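Local structure of kinetochore protein mis18 (Schizosaccharomyces pombe, 5J6P) at residues S35-V38 / E39-R43. The protein belongs to the CENP-A recruiting complex, helps maintain kinetochore factors and keeps histones deacetylated in the central core of centromeres. Sequence-based numbering, arbitrary orientation.
Sequences SDAV and ENSVR
Val38 and Ser41 close a local beta turn in the loop that leads from strand 31-34 to strand 42-50, an outermost strand of the six-stranded antiparallel sheet. The evidence is the i+3 to i hydrogen bond from Ser41 N to Val38 O, 3.1 Å long with an N-H...O angle of 157°; Glu39 and Asn40 occupy the two corners with backbone angles nearest to type I, although psi of Glu39 is steeper than ideal. Ser41 OG binds the same Val38 O at 2.7 Å. Both donors come from one face of the carbonyl, the hydroxyl tilted 28° from its plane and the amide well above it. With chi1 at 64°, OG sits between its own backbone N and carbonyl carbon, which points it back at Val38, on the side of the turn away from the corners, 3.5 Å from Val38 CB. In this Yippee-like Mis18 domain, of the beta-tent clan, the chain leaves the turn into strand 42-50 near the zinc site: the Val42 side chain, about 8 Å from the zinc ion and not touching its ligands, packs on Leu61. An alanine in place of Ser41 would probably leave Val38 O gripped within the turn by the amide alone. Ala37 CB borders the serine hydroxyl more loosely, 4.3 Å from OG, while Val38 also packs on Tyr98 of the second subunit.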
loop_
_atom_site.group_PDB
_atom_site.type_symbol
_atom_site.label_atom_id
_atom_site.label_comp_id
_atom_site.label_asym_id
_atom_site.label_seq_id
_atom_site.Cartn_x
_atom_site.Cartn_y
_atom_site.Cartn_z
ATOM N N SER A 35 9.665 -6.411 -12.712
ATOM C CA SER A 35 10.593 -7.509 -12.651
ATOM C C SER A 35 10.486 -8.261 -11.354
ATOM O O SER A 35 11.185 -9.280 -11.143
ATOM C CB SER A 35 12.020 -6.961 -12.767
ATOM O OG SER A 35 12.355 -6.143 -11.652
ATOM N N ASP A 36 9.684 -7.727 -10.435
ATOM C CA ASP A 36 9.431 -8.441 -9.189
ATOM C C ASP A 36 8.083 -8.090 -8.593
ATOM O O ASP A 36 7.545 -7.001 -8.838
ATOM C CB ASP A 36 10.556 -8.213 -8.143
ATOM C CG ASP A 36 10.700 -9.399 -7.174
ATOM O OD1 ASP A 36 9.884 -10.346 -7.258
ATOM O OD2 ASP A 36 11.624 -9.400 -6.333
ATOM N N ALA A 37 7.559 -9.030 -7.803
ATOM C CA ALA A 37 6.380 -8.787 -7.003
ATOM C C ALA A 37 6.474 -9.482 -5.693
ATOM O O ALA A 37 7.201 -10.431 -5.541
ATOM C CB ALA A 37 5.145 -9.269 -7.748
ATOM N N VAL A 38 5.654 -9.044 -4.764
ATOM C CA VAL A 38 5.613 -9.649 -3.438
ATOM C C VAL A 38 5.364 -11.149 -3.525
ATOM O O VAL A 38 4.499 -11.597 -4.280
ATOM C CB VAL A 38 4.499 -9.031 -2.581
ATOM C CG1 VAL A 38 4.457 -9.719 -1.219
ATOM C CG2 VAL A 38 4.668 -7.505 -2.471
ATOM N N GLU A 39 6.093 -11.916 -2.724
ATOM C CA GLU A 39 6.166 -13.348 -2.960
ATOM C C GLU A 39 4.808 -14.013 -3.032
ATOM O O GLU A 39 4.420 -14.536 -4.095
ATOM C CB GLU A 39 7.056 -14.058 -1.949
ATOM C CG GLU A 39 8.461 -14.295 -2.485
ATOM C CD GLU A 39 9.389 -14.849 -1.428
ATOM O OE1 GLU A 39 8.941 -15.741 -0.665
ATOM O OE2 GLU A 39 10.557 -14.386 -1.360
ATOM N N ASN A 40 4.049 -13.976 -1.950
ATOM C CA ASN A 40 2.797 -14.688 -2.032
ATOM C C ASN A 40 1.606 -13.850 -2.532
ATOM O O ASN A 40 0.471 -14.326 -2.490
ATOM C CB ASN A 40 2.562 -15.468 -0.743
ATOM C CG ASN A 40 3.511 -16.660 -0.624
ATOM O OD1 ASN A 40 4.220 -16.810 0.374
ATOM N ND2 ASN A 40 3.560 -17.491 -1.670
ATOM N N SER A 41 1.856 -12.668 -3.113
ATOM C CA SER A 41 0.760 -11.826 -3.568
ATOM C C SER A 41 0.036 -12.285 -4.839
ATOM O O SER A 41 -1.033 -11.766 -5.156
ATOM C CB SER A 41 1.236 -10.413 -3.804
ATOM O OG SER A 41 2.173 -10.388 -4.850
ATOM N N VAL A 42 0.578 -13.259 -5.557
ATOM C CA VAL A 42 0.223 -13.413 -6.963
ATOM C C VAL A 42 0.380 -14.858 -7.401
ATOM O O VAL A 42 1.350 -15.510 -7.003
ATOM C CB VAL A 42 1.058 -12.365 -7.776
ATOM C CG1 VAL A 42 1.975 -12.969 -8.812
ATOM C CG2 VAL A 42 0.148 -11.318 -8.371
ATOM N N ARG A 43 -0.583 -15.336 -8.194
ATOM C CA ARG A 43 -0.648 -16.733 -8.688
ATOM C C ARG A 43 -0.635 -16.730 -10.211
ATOM O O ARG A 43 -1.356 -15.951 -10.829
ATOM C CB ARG A 43 -1.960 -17.369 -8.221
ATOM C CG ARG A 43 -2.198 -18.858 -8.523
ATOM C CD ARG A 43 -3.674 -19.294 -8.381
ATOM N NE ARG A 43 -4.265 -18.645 -7.212
ATOM C CZ ARG A 43 -5.391 -17.927 -7.163
ATOM N NH1 ARG A 43 -6.207 -17.788 -8.193
ATOM N NH2 ARG A 43 -5.746 -17.380 -6.005
#